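Local coordinates for uncharacterized protein (Ruminococcus gnavus, PDB 4QAN) that is of unknown function but adopts a cystatin-like fold, as a divergent member of the NTF2-like superfamily, and binds magnesium, at residues A[211-216]-A[240-245]; A[261-266]-A[349-354]; A[3-8]-A[236-241]. All blocks are in the same frame, centred on the assembly; numbering follows the deposited sequence. Where two conformers were deposited one is given.

Contact 1 of 3, residues A[211-216]-A[240-245]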
ATOM      1  N   PHE A 211       2.014   9.875   0.874  1.00 30.07           N
ATOM      2  CA  PHE A 211       3.369  10.342   1.080  1.00 29.68           C
ATOM      3  C   PHE A 211       4.331   9.632   0.133  1.00 30.69           C
ATOM      4  O   PHE A 211       4.062   8.508  -0.314  1.00 30.03           O
ATOM      5  CB  PHE A 211       3.789  10.104   2.536  1.00 29.95           C
ATOM      6  CG  PHE A 211       3.997   8.661   2.869  1.00 29.42           C
ATOM      7  CD1 PHE A 211       2.947   7.882   3.313  1.00 29.84           C
ATOM      8  CD2 PHE A 211       5.241   8.075   2.713  1.00 32.38           C
ATOM      9  CE1 PHE A 211       3.137   6.541   3.604  1.00 31.51           C
ATOM     10  CE2 PHE A 211       5.437   6.746   3.013  1.00 32.98           C
ATOM     11  CZ  PHE A 211       4.377   5.971   3.449  1.00 30.50           C
ATOM     12  N   GLN A 212       5.429  10.327  -0.173  1.00 30.06           N
ATOM     13  CA  GLN A 212       6.544   9.775  -0.946  0.60 33.12           C
ATOM     14  C   GLN A 212       7.794   9.941  -0.052  1.00 33.39           C
ATOM     15  O   GLN A 212       8.187  11.056   0.272  1.00 34.36           O
ATOM     16  CB  GLN A 212       6.694  10.505  -2.312  0.60 32.91           C
ATOM     17  CG  GLN A 212       7.484   9.731  -3.384  0.60 32.12           C
ATOM     18  CD  GLN A 212       7.436  10.358  -4.786  0.60 32.55           C
ATOM     19  OE1 GLN A 212       6.373  10.478  -5.397  0.60 31.21           O
ATOM     20  NE2 GLN A 212       8.603  10.743  -5.309  0.60 32.66           N
ATOM     21  N   ALA A 213       8.386   8.830   0.379  1.00 33.45           N
ATOM     22  CA  ALA A 213       9.561   8.906   1.241  1.00 32.06           C
ATOM     23  C   ALA A 213      10.754   9.373   0.401  1.00 32.78           C
ATOM     24  O   ALA A 213      10.761   9.177  -0.817  1.00 34.42           O
ATOM     25  CB  ALA A 213       9.830   7.561   1.876  1.00 31.33           C
HETATM   26  N   MSE A 214      11.709  10.036   1.050  1.00 34.15           N
HETATM   27  CA  MSE A 214      12.937  10.453   0.387  0.50 37.18           C
HETATM   28  C   MSE A 214      13.986   9.399   0.598  1.00 36.36           C
HETATM   29  O   MSE A 214      13.883   8.596   1.511  1.00 36.92           O
HETATM   30  CB  MSE A 214      13.408  11.784   0.952  0.50 41.82           C
HETATM   31  CG  MSE A 214      14.078  11.636   2.310  0.50 45.38           C
HETATM   32 SE   MSE A 214      14.650  13.412   2.917  0.38 51.38          SE
HETATM   33  CE  MSE A 214      15.711  12.757   4.445  0.50 53.66           C
ATOM     34  N   PRO A 215      15.025   9.378  -0.255  1.00 36.62           N
ATOM     35  CA  PRO A 215      16.115   8.449   0.027  1.00 35.10           C
ATOM     36  C   PRO A 215      16.856   8.799   1.324  1.00 36.04           C
ATOM     37  O   PRO A 215      17.116   9.967   1.577  1.00 36.48           O
ATOM     38  CB  PRO A 215      17.052   8.646  -1.171  1.00 35.47           C
ATOM     39  CG  PRO A 215      16.149   9.087  -2.258  1.00 37.82           C
ATOM     40  CD  PRO A 215      15.202  10.021  -1.565  1.00 38.52           C
ATOM     41  N   ILE A 216      17.143   7.800   2.157  1.00 35.19           N
ATOM     42  CA  ILE A 216      18.140   7.951   3.224  1.00 35.44           C
ATOM     43  C   ILE A 216      19.087   6.766   3.168  1.00 35.33           C
ATOM     44  O   ILE A 216      18.707   5.674   2.734  1.00 33.03           O
ATOM     45  CB  ILE A 216      17.535   8.061   4.643  1.00 36.91           C
ATOM     46  CG1 ILE A 216      16.768   6.799   5.013  1.00 41.56           C
ATOM     47  CG2 ILE A 216      16.639   9.290   4.758  1.00 36.16           C
ATOM     48  CD1 ILE A 216      16.190   6.849   6.415  1.00 47.02           C
ATOM     49  N   ALA A 240      11.826   3.384   7.768  1.00 26.81           N
ATOM     50  CA  ALA A 240      12.130   2.058   7.258  1.00 26.78           C
ATOM     51  C   ALA A 240      11.974   2.000   5.733  1.00 31.13           C
ATOM     52  O   ALA A 240      12.814   1.396   5.043  1.00 29.33           O
ATOM     53  CB  ALA A 240      11.264   1.014   7.925  1.00 25.60           C
ATOM     54  N   LEU A 241      10.927   2.631   5.201  1.00 30.10           N
ATOM     55  CA  LEU A 241      10.723   2.614   3.748  1.00 30.00           C
ATOM     56  C   LEU A 241      11.759   3.490   3.041  1.00 33.77           C
ATOM     57  O   LEU A 241      12.310   3.085   2.018  1.00 29.31           O
ATOM     58  CB  LEU A 241       9.330   3.085   3.385  1.00 28.68           C
ATOM     59  CG  LEU A 241       8.193   2.208   3.900  1.00 27.58           C
ATOM     60  CD1 LEU A 241       6.879   2.969   3.775  1.00 27.63           C
ATOM     61  CD2 LEU A 241       8.116   0.869   3.187  1.00 27.14           C
ATOM     62  N   ALA A 242      12.036   4.671   3.610  1.00 32.89           N
ATOM     63  CA  ALA A 242      13.101   5.562   3.118  1.00 31.15           C
ATOM     64  C   ALA A 242      14.445   4.867   2.835  1.00 29.22           C
ATOM     65  O   ALA A 242      15.152   5.256   1.910  1.00 29.43           O
ATOM     66  CB  ALA A 242      13.324   6.707   4.088  1.00 30.74           C
ATOM     67  N   PHE A 243      14.806   3.866   3.630  1.00 29.68           N
ATOM     68  CA  PHE A 243      16.084   3.119   3.424  1.00 27.27           C
ATOM     69  C   PHE A 243      16.166   2.351   2.112  1.00 29.22           C
ATOM     70  O   PHE A 243      17.264   1.997   1.664  1.00 31.82           O
ATOM     71  CB  PHE A 243      16.377   2.165   4.596  1.00 28.14           C
ATOM     72  CG  PHE A 243      16.976   2.851   5.800  1.00 32.06           C
ATOM     73  CD1 PHE A 243      18.206   3.482   5.711  1.00 37.15           C
ATOM     74  CD2 PHE A 243      16.305   2.877   7.011  1.00 33.42           C
ATOM     75  CE1 PHE A 243      18.755   4.137   6.811  1.00 41.10           C
ATOM     76  CE2 PHE A 243      16.854   3.504   8.116  1.00 32.31           C
ATOM     77  CZ  PHE A 243      18.073   4.144   8.015  1.00 35.59           C
ATOM     78  N   ALA A 244      15.021   2.049   1.511  1.00 31.73           N
ATOM     79  CA  ALA A 244      14.998   1.406   0.191  1.00 34.63           C
ATOM     80  C   ALA A 244      14.469   2.329  -0.914  1.00 33.40           C
ATOM     81  O   ALA A 244      14.225   1.887  -2.022  1.00 37.27           O
ATOM     82  CB  ALA A 244      14.167   0.145   0.258  1.00 37.30           C
ATOM     83  N   THR A 245      14.308   3.608  -0.618  1.00 32.57           N
ATOM     84  CA  THR A 245      13.859   4.563  -1.625  1.00 35.39           C
ATOM     85  C   THR A 245      15.068   5.000  -2.452  1.00 36.71           C
ATOM     86  O   THR A 245      15.892   5.763  -1.991  1.00 39.93           O
ATOM     87  CB  THR A 245      13.170   5.753  -0.951  1.00 35.42           C
ATOM     88  OG1 THR A 245      12.099   5.255  -0.133  1.00 34.22           O
ATOM     89  CG2 THR A 245      12.628   6.734  -1.996  1.00 36.28           C
TER
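Ile-216 lays its CD1 methyl on the ring of Phe-243. The methyl sits 3.6 Å from the centroid of the Phe-243 ring and only 10° off the ring normal, a CH-pi contact over one face. CG1 of Ile-216 lies between the backbone N and the carbonyl carbon (chi1 62°). From there the CG1-CD1 arm reaches both the Phe-243 ring and Ala-242. Ile-216 CG1 is 3.6 Å from Ala-242 CB, so the small methyl of Ala-242 fills the space beneath the arm. The same methyl also meets the backbone of the loop, with Met-214 O 3.2 Å from Ala-242 CB. On its other flank it faces the CB of Ala-213.

The contact joins the loop before helix 221-234 to helix 237-242, in what is probably the C-terminal cystatin-like, NTF2-like unit. Residues 211-216 are an extended part of that loop. Residues 240-245 run from helix 237-242 into a type I beta turn, Ala-242 to Thr-245. The loop wraps round this turn.

Ile-216 N donates to Ala-242 O at 3.2 Å, with an N-H...O angle of 166°. The donor stands above the carbonyl plane. Thr-245 N, which closes the turn, reaches the same oxygen from the opposite face, so two bonds grip it.

Thr-245 is the bump at the end of the turn. Its CG2 methyl points into the bend of the loop, 3.3 Å from Ala-213 O. The Pro-215 ring crosses the Thr-245 side chain at about a right angle. Thr-245 O takes a hydrogen bond from Gln-350 NE2, and Pro-215 CB merely packs against this oxygen, 3.2 Å from Thr-245 O. At the far end, Leu-241 CD1 touches the edge of the Phe-211 ring, 3.9 Å from Phe-211 CZ.

Contact 2 of 3, residues A[261-266]-A[349-354]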
ATOM      1  N   GLY A 261       4.990   1.197  -2.509  1.00 30.44           N
ATOM      2  CA  GLY A 261       3.964   0.187  -2.262  1.00 28.61           C
ATOM      3  C   GLY A 261       4.494  -1.231  -2.241  1.00 26.53           C
ATOM      4  O   GLY A 261       4.149  -1.990  -1.352  1.00 26.48           O
ATOM      5  N   GLU A 262       5.326  -1.586  -3.212  1.00 28.17           N
ATOM      6  CA  GLU A 262       5.946  -2.927  -3.267  1.00 34.91           C
ATOM      7  C   GLU A 262       6.889  -3.177  -2.089  1.00 31.90           C
ATOM      8  O   GLU A 262       6.913  -4.267  -1.513  1.00 32.29           O
ATOM      9  CB  GLU A 262       6.779  -3.116  -4.551  1.00 38.89           C
ATOM     10  CG  GLU A 262       6.004  -3.208  -5.842  1.00 53.79           C
ATOM     11  CD  GLU A 262       5.334  -4.560  -6.039  1.00 76.57           C
ATOM     12  OE1 GLU A 262       5.314  -5.381  -5.089  1.00 78.15           O
ATOM     13  OE2 GLU A 262       4.820  -4.801  -7.156  1.00 98.31           O
ATOM     14  N   TYR A 263       7.706  -2.188  -1.752  1.00 32.21           N
ATOM     15  CA  TYR A 263       8.667  -2.420  -0.675  1.00 34.16           C
ATOM     16  C   TYR A 263       7.916  -2.564   0.652  1.00 31.33           C
ATOM     17  O   TYR A 263       8.267  -3.405   1.472  1.00 31.79           O
ATOM     18  CB  TYR A 263       9.745  -1.337  -0.608  1.00 30.95           C
ATOM     19  CG  TYR A 263      10.854  -1.686   0.367  1.00 34.58           C
ATOM     20  CD1 TYR A 263      11.826  -2.631   0.037  1.00 38.25           C
ATOM     21  CD2 TYR A 263      10.921  -1.083   1.628  1.00 37.31           C
ATOM     22  CE1 TYR A 263      12.833  -2.966   0.925  1.00 40.36           C
ATOM     23  CE2 TYR A 263      11.931  -1.401   2.523  1.00 42.49           C
ATOM     24  CZ  TYR A 263      12.884  -2.349   2.168  1.00 46.94           C
ATOM     25  OH  TYR A 263      13.903  -2.669   3.036  1.00 44.19           O
ATOM     26  N   ALA A 264       6.868  -1.760   0.830  1.00 25.01           N
ATOM     27  CA  ALA A 264       5.998  -1.877   1.979  1.00 28.26           C
ATOM     28  C   ALA A 264       5.445  -3.303   2.117  1.00 25.90           C
ATOM     29  O   ALA A 264       5.362  -3.852   3.227  1.00 23.47           O
ATOM     30  CB  ALA A 264       4.860  -0.881   1.892  1.00 26.47           C
ATOM     31  N   LYS A 265       5.034  -3.863   0.991  1.00 24.23           N
ATOM     32  CA  LYS A 265       4.568  -5.224   0.960  1.00 26.67           C
ATOM     33  C   LYS A 265       5.635  -6.212   1.399  1.00 26.77           C
ATOM     34  O   LYS A 265       5.313  -7.143   2.149  1.00 26.55           O
ATOM     35  CB  LYS A 265       4.071  -5.599  -0.429  1.00 28.18           C
ATOM     36  CG  LYS A 265       3.306  -6.901  -0.399  1.00 28.91           C
ATOM     37  CD  LYS A 265       2.713  -7.268  -1.733  1.00 34.82           C
ATOM     38  CE  LYS A 265       1.949  -8.573  -1.572  1.00 35.75           C
ATOM     39  NZ  LYS A 265       1.434  -9.038  -2.868  1.00 41.70           N
ATOM     40  N   GLU A 266       6.873  -6.031   0.919  1.00 29.16           N
ATOM     41  CA  GLU A 266       8.012  -6.913   1.289  1.00 30.23           C
ATOM     42  C   GLU A 266       8.337  -6.796   2.771  1.00 29.45           C
ATOM     43  O   GLU A 266       8.692  -7.787   3.428  1.00 32.64           O
ATOM     44  CB  GLU A 266       9.326  -6.537   0.566  1.00 37.19           C
ATOM     45  CG  GLU A 266       9.460  -6.809  -0.925  1.00 44.70           C
ATOM     46  CD  GLU A 266      10.792  -6.258  -1.512  1.00 59.27           C
ATOM     47  OE1 GLU A 266      11.941  -6.642  -1.082  1.00 35.56           O
ATOM     48  OE2 GLU A 266      10.690  -5.424  -2.446  1.00 69.20           O
ATOM     49  N   TRP A 349      25.090   3.625   1.529  1.00 38.30           N
ATOM     50  CA  TRP A 349      24.360   2.412   1.200  1.00 34.30           C
ATOM     51  C   TRP A 349      22.889   2.450   1.551  1.00 31.88           C
ATOM     52  O   TRP A 349      22.495   3.013   2.573  1.00 31.40           O
ATOM     53  CB  TRP A 349      24.993   1.216   1.893  1.00 33.54           C
ATOM     54  CG  TRP A 349      26.351   1.010   1.444  1.00 35.74           C
ATOM     55  CD1 TRP A 349      27.451   1.682   1.865  1.00 37.90           C
ATOM     56  CD2 TRP A 349      26.791   0.088   0.450  1.00 37.78           C
ATOM     57  NE1 TRP A 349      28.555   1.230   1.206  1.00 38.96           N
ATOM     58  CE2 TRP A 349      28.181   0.251   0.326  1.00 39.84           C
ATOM     59  CE3 TRP A 349      26.144  -0.867  -0.347  1.00 37.13           C
ATOM     60  CZ2 TRP A 349      28.948  -0.506  -0.563  1.00 41.35           C
ATOM     61  CZ3 TRP A 349      26.895  -1.619  -1.225  1.00 38.08           C
ATOM     62  CH2 TRP A 349      28.289  -1.437  -1.328  1.00 41.91           C
ATOM     63  N   GLN A 350      22.098   1.805   0.689  1.00 31.83           N
ATOM     64  CA  GLN A 350      20.652   1.616   0.862  1.00 29.12           C
ATOM     65  C   GLN A 350      20.269   0.167   0.670  1.00 29.51           C
ATOM     66  O   GLN A 350      21.057  -0.648   0.154  1.00 30.54           O
ATOM     67  CB  GLN A 350      19.897   2.437  -0.168  1.00 30.09           C
ATOM     68  CG  GLN A 350      19.997   3.932   0.063  1.00 33.86           C
ATOM     69  CD  GLN A 350      19.050   4.710  -0.835  1.00 35.65           C
ATOM     70  OE1 GLN A 350      19.321   4.902  -2.023  1.00 39.88           O
ATOM     71  NE2 GLN A 350      17.936   5.166  -0.272  1.00 34.20           N
ATOM     72  N   ILE A 351      19.045  -0.153   1.069  1.00 29.22           N
ATOM     73  CA  ILE A 351      18.507  -1.487   0.866  1.00 28.47           C
ATOM     74  C   ILE A 351      17.909  -1.544  -0.534  1.00 30.22           C
ATOM     75  O   ILE A 351      17.074  -0.728  -0.871  1.00 29.25           O
ATOM     76  CB  ILE A 351      17.467  -1.855   1.919  1.00 26.32           C
ATOM     77  CG1 ILE A 351      18.113  -1.932   3.307  1.00 29.69           C
ATOM     78  CG2 ILE A 351      16.803  -3.191   1.586  1.00 28.79           C
ATOM     79  CD1 ILE A 351      17.109  -2.015   4.463  1.00 29.72           C
ATOM     80  N   GLN A 352      18.368  -2.484  -1.358  1.00 30.97           N
ATOM     81  CA  GLN A 352      17.730  -2.716  -2.669  1.00 31.83           C
ATOM     82  C   GLN A 352      16.544  -3.668  -2.540  1.00 30.02           C
ATOM     83  O   GLN A 352      15.467  -3.381  -3.049  1.00 34.52           O
ATOM     84  CB  GLN A 352      18.727  -3.242  -3.679  1.00 32.57           C
ATOM     85  CG  GLN A 352      18.133  -3.536  -5.049  1.00 36.88           C
ATOM     86  CD  GLN A 352      19.205  -3.839  -6.074  1.00 38.87           C
ATOM     87  OE1 GLN A 352      19.327  -4.962  -6.535  1.00 41.73           O
ATOM     88  NE2 GLN A 352      19.998  -2.837  -6.423  1.00 44.14           N
ATOM     89  N   SER A 353      16.719  -4.752  -1.793  1.00 27.30           N
ATOM     90  CA  SER A 353      15.618  -5.673  -1.500  1.00 26.94           C
ATOM     91  C   SER A 353      15.842  -6.463  -0.217  1.00 25.54           C
ATOM     92  O   SER A 353      16.950  -6.554   0.297  1.00 26.48           O
ATOM     93  CB  SER A 353      15.382  -6.648  -2.673  1.00 27.15           C
ATOM     94  OG  SER A 353      16.399  -7.626  -2.704  1.00 28.54           O
ATOM     95  N   LEU A 354      14.756  -7.022   0.290  1.00 26.39           N
ATOM     96  CA  LEU A 354      14.779  -7.869   1.454  1.00 26.59           C
ATOM     97  C   LEU A 354      14.956  -9.334   1.023  1.00 27.64           C
ATOM     98  O   LEU A 354      14.318 -10.238   1.561  1.00 29.43           O
ATOM     99  CB  LEU A 354      13.499  -7.655   2.280  1.00 25.08           C
ATOM    100  CG  LEU A 354      13.310  -6.215   2.781  1.00 28.43           C
ATOM    101  CD1 LEU A 354      11.991  -6.009   3.531  1.00 28.29           C
ATOM    102  CD2 LEU A 354      14.490  -5.764   3.633  1.00 27.25           C
TER
HETATM  103  O   HOH W   1      12.685  -3.808  -3.304  1.00 42.35           O
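A helix-on-sheet packing in the C-terminal half of the chain brings Tyr-263 and Glu-266 of helix 254-275 against strand 349-353 and Leu-354. Tyr-263 holds its ring anti to the backbone N (chi1 -171°). The ring reaches out from the helix, its hydroxyl end towards Ile-351, with Leu-354 alongside. It crosses both side chains at about a right angle. Tyr-263 CE1 packs 3.8 Å from Leu-354 CG. The hydroxyl lies among methyls, with Tyr-263 OH 3.3 Å from Ile-351 CG2. This oxygen is buried and has no polar partner in the model. Phe-228 of helix 221-234 touches all three side chains.

A helix laid on a curved sheet is the plan of the cystatin-like fold. Here the strand carries a classic beta bulge, where Gln-352 and Ser-353 both face Thr-341.

Just past the bulge, Leu-354 N donates to Glu-266 OE1 at 3.2 Å. The bond is almost straight, at 175°, and meets the oxygen nearly along its C-O axis. A water donates to Glu-266 OE2, its oxygen 2.7 Å from that atom, and also to Gln-352 O.

Contact 3 of 3, residues A[3-8]-A[236-241]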
ATOM      1  N   LYS A   3       8.596  13.241  14.728  1.00 90.72           N
ATOM      2  CA  LYS A   3       9.653  14.007  14.059  1.00 85.15           C
ATOM      3  C   LYS A   3      10.480  13.137  13.094  1.00 82.68           C
ATOM      4  O   LYS A   3      10.717  13.539  11.950  1.00 69.33           O
ATOM      5  CB  LYS A   3      10.582  14.636  15.100  1.00 85.92           C
ATOM      6  CG  LYS A   3      11.692  15.502  14.523  1.00 96.69           C
ATOM      7  CD  LYS A   3      12.879  15.580  15.472  1.00104.44           C
ATOM      8  CE  LYS A   3      13.832  16.695  15.080  1.00106.78           C
ATOM      9  NZ  LYS A   3      13.232  18.040  15.308  1.00108.84           N
ATOM     10  N   GLU A   4      10.916  11.962  13.567  1.00 87.86           N
ATOM     11  CA  GLU A   4      11.768  11.036  12.782  1.00 86.22           C
ATOM     12  C   GLU A   4      11.106  10.573  11.471  1.00 89.38           C
ATOM     13  O   GLU A   4      11.786  10.364  10.467  1.00 84.46           O
ATOM     14  CB  GLU A   4      12.170   9.800  13.617  1.00 79.88           C
ATOM     15  CG  GLU A   4      13.301  10.016  14.622  1.00 81.55           C
ATOM     16  CD  GLU A   4      12.898  10.845  15.836  1.00 85.66           C
ATOM     17  OE1 GLU A   4      11.683  10.982  16.109  1.00 74.96           O
ATOM     18  OE2 GLU A   4      13.803  11.366  16.525  1.00 87.53           O
ATOM     19  N   GLU A   5       9.786  10.402  11.495  1.00 89.03           N
ATOM     20  CA  GLU A   5       9.014  10.031  10.305  1.00 76.10           C
ATOM     21  C   GLU A   5       8.767  11.236   9.393  1.00 81.27           C
ATOM     22  O   GLU A   5       8.734  11.105   8.166  1.00 71.28           O
ATOM     23  CB  GLU A   5       7.671   9.430  10.719  1.00 73.36           C
ATOM     24  CG  GLU A   5       7.782   8.134  11.506  1.00 68.72           C
ATOM     25  CD  GLU A   5       8.117   6.948  10.628  1.00 62.87           C
ATOM     26  OE1 GLU A   5       9.332   6.739  10.359  1.00 48.31           O
ATOM     27  OE2 GLU A   5       7.164   6.227  10.220  1.00 44.67           O
ATOM     28  N   SER A   6       8.582  12.402  10.007  1.00 73.37           N
ATOM     29  CA  SER A   6       8.306  13.639   9.284  1.00 79.61           C
ATOM     30  C   SER A   6       9.429  14.047   8.302  1.00 79.26           C
ATOM     31  O   SER A   6       9.164  14.337   7.134  1.00 83.24           O
ATOM     32  CB  SER A   6       8.035  14.765  10.296  1.00 79.11           C
ATOM     33  OG  SER A   6       7.845  16.013   9.657  1.00 83.11           O
ATOM     34  N   GLU A   7      10.675  14.047   8.768  1.00 76.41           N
ATOM     35  CA  GLU A   7      11.805  14.581   7.976  1.00 77.23           C
ATOM     36  C   GLU A   7      12.343  13.637   6.883  1.00 64.63           C
ATOM     37  O   GLU A   7      13.313  13.960   6.190  1.00 71.61           O
ATOM     38  CB  GLU A   7      12.942  15.056   8.908  1.00 79.14           C
ATOM     39  CG  GLU A   7      13.513  14.010   9.863  1.00 75.05           C
ATOM     40  CD  GLU A   7      14.244  14.632  11.039  1.00 74.11           C
ATOM     41  OE1 GLU A   7      14.907  15.675  10.858  1.00 81.52           O
ATOM     42  OE2 GLU A   7      14.159  14.079  12.151  1.00 74.96           O
ATOM     43  N   VAL A   8      11.711  12.477   6.731  1.00 54.56           N
ATOM     44  CA  VAL A   8      12.064  11.541   5.670  1.00 49.07           C
ATOM     45  C   VAL A   8      11.044  11.597   4.532  1.00 42.82           C
ATOM     46  O   VAL A   8      10.994  10.705   3.697  1.00 40.00           O
ATOM     47  CB  VAL A   8      12.236  10.104   6.215  1.00 50.63           C
ATOM     48  CG1 VAL A   8      13.307  10.083   7.295  1.00 55.30           C
ATOM     49  CG2 VAL A   8      10.934   9.533   6.762  1.00 44.89           C
ATOM     50  N   ASP A 236       9.020   3.439  13.398  1.00 33.95           N
ATOM     51  CA  ASP A 236       9.278   4.489  12.417  1.00 36.07           C
ATOM     52  C   ASP A 236       9.260   3.863  11.000  1.00 31.96           C
ATOM     53  O   ASP A 236      10.267   3.850  10.298  1.00 32.07           O
ATOM     54  CB  ASP A 236      10.631   5.190  12.703  1.00 43.21           C
ATOM     55  CG  ASP A 236      10.557   6.213  13.864  1.00 55.10           C
ATOM     56  OD1 ASP A 236       9.441   6.597  14.264  1.00 56.25           O
ATOM     57  OD2 ASP A 236      11.620   6.651  14.374  1.00 63.93           O
ATOM     58  N   LEU A 237       8.111   3.342  10.590  1.00 28.33           N
ATOM     59  CA  LEU A 237       8.039   2.548   9.378  1.00 28.91           C
ATOM     60  C   LEU A 237       8.215   3.379   8.111  1.00 28.78           C
ATOM     61  O   LEU A 237       8.620   2.856   7.065  1.00 29.06           O
ATOM     62  CB  LEU A 237       6.766   1.718   9.350  1.00 26.95           C
ATOM     63  CG  LEU A 237       6.624   0.655  10.457  1.00 29.96           C
ATOM     64  CD1 LEU A 237       5.541  -0.341  10.081  1.00 32.38           C
ATOM     65  CD2 LEU A 237       7.916  -0.103  10.747  1.00 31.33           C
ATOM     66  N   THR A 238       7.951   4.672   8.202  1.00 25.55           N
ATOM     67  CA  THR A 238       8.248   5.551   7.091  1.00 29.41           C
ATOM     68  C   THR A 238       9.738   5.666   6.830  1.00 27.61           C
ATOM     69  O   THR A 238      10.156   5.647   5.690  1.00 27.54           O
ATOM     70  CB  THR A 238       7.666   6.935   7.304  1.00 28.15           C
ATOM     71  OG1 THR A 238       6.279   6.773   7.560  1.00 32.39           O
ATOM     72  CG2 THR A 238       7.831   7.783   6.072  1.00 31.00           C
ATOM     73  N   ARG A 239      10.518   5.775   7.894  1.00 27.69           N
ATOM     74  CA  ARG A 239      11.960   5.802   7.796  1.00 29.40           C
ATOM     75  C   ARG A 239      12.470   4.445   7.308  1.00 28.03           C
ATOM     76  O   ARG A 239      13.410   4.356   6.500  1.00 28.99           O
ATOM     77  CB  ARG A 239      12.533   6.168   9.166  1.00 30.70           C
ATOM     78  CG  ARG A 239      14.014   6.402   9.205  1.00 34.45           C
ATOM     79  CD  ARG A 239      14.440   6.991  10.557  1.00 39.98           C
ATOM     80  NE  ARG A 239      15.841   6.681  10.846  1.00 42.00           N
ATOM     81  CZ  ARG A 239      16.892   7.359  10.387  1.00 48.82           C
ATOM     82  NH1 ARG A 239      16.732   8.442   9.620  1.00 46.93           N
ATOM     83  NH2 ARG A 239      18.119   6.957  10.720  1.00 50.48           N
ATOM     84  N   ALA A 240      11.826   3.384   7.768  1.00 26.81           N
ATOM     85  CA  ALA A 240      12.130   2.058   7.258  1.00 26.78           C
ATOM     86  C   ALA A 240      11.974   2.000   5.733  1.00 31.13           C
ATOM     87  O   ALA A 240      12.814   1.396   5.043  1.00 29.33           O
ATOM     88  CB  ALA A 240      11.264   1.014   7.925  1.00 25.60           C
ATOM     89  N   LEU A 241      10.927   2.631   5.201  1.00 30.10           N
ATOM     90  CA  LEU A 241      10.723   2.614   3.748  1.00 30.00           C
ATOM     91  C   LEU A 241      11.759   3.490   3.041  1.00 33.77           C
ATOM     92  O   LEU A 241      12.310   3.085   2.018  1.00 29.31           O
ATOM     93  CB  LEU A 241       9.330   3.085   3.385  1.00 28.68           C
ATOM     94  CG  LEU A 241       8.193   2.208   3.900  1.00 27.58           C
ATOM     95  CD1 LEU A 241       6.879   2.969   3.775  1.00 27.63           C
ATOM     96  CD2 LEU A 241       8.116   0.869   3.187  1.00 27.14           C
TER
HETATM   97  O   HOH W   2      14.313  10.316  10.316  1.00 50.79           O
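Glu-5 sets CG anti to its carbonyl carbon (chi1 -63°) and then bends at chi2 (-76°), which carries its carboxylate from helix 2-6 to the start of helix 237-242. There the carboxylate takes up backbone N-H groups of the first turn of helix 237-242, from a residue far away in sequence. Asp-236 holds the N-cap position, but its own side chain makes no capping bond.

Glu-5 OE1 accepts from Arg-239 N at 2.9 Å, and Glu-5 OE2 accepts from Thr-238 N at 2.7 Å. Both donors come from the syn side, the second closer to the carboxylate plane. Thr-238 OG1 adds a third bond to Glu-5 OE2, 2.9 Å away, and approaches from above the plane. The three bonds fix the rotation of the carboxylate. The helix start probably stabilises its negative charge. That would help offset the nearby carboxylate of Asp-236, whose OD1 is bonded to Gly-1 N.

Asp-236 also meets the neighbouring side chain of the first helix, with Asp-236 OD2 3.3 Å from Glu-4 CB. Beyond Glu-5 the contact turns apolar, where Val-8 CG2 rests 3.6 Å from the Thr-238 CG2 methyl.

Overall arrangement
From the N terminus, contact 3 opens first and closes the longest loop, bringing residues 3-8 to helix 237-242 across more than 220 residues. Contact 1 opens inside that loop, and its second segment overlaps that of contact 3 at Ala-240 and Leu-241, so the two loops end on the same helix. Contact 2 follows in series and joins helix 254-275 to strand 349-353. Backbone bonds link the three: Val-8 O with Met-214 N, and Phe-243 O with Ile-351 N. Leu-241 also packs on Tyr-263 and Ala-264. Together the contacts tie the N-terminal helix, the loop at 211-216, two helices and a sheet strand into one region.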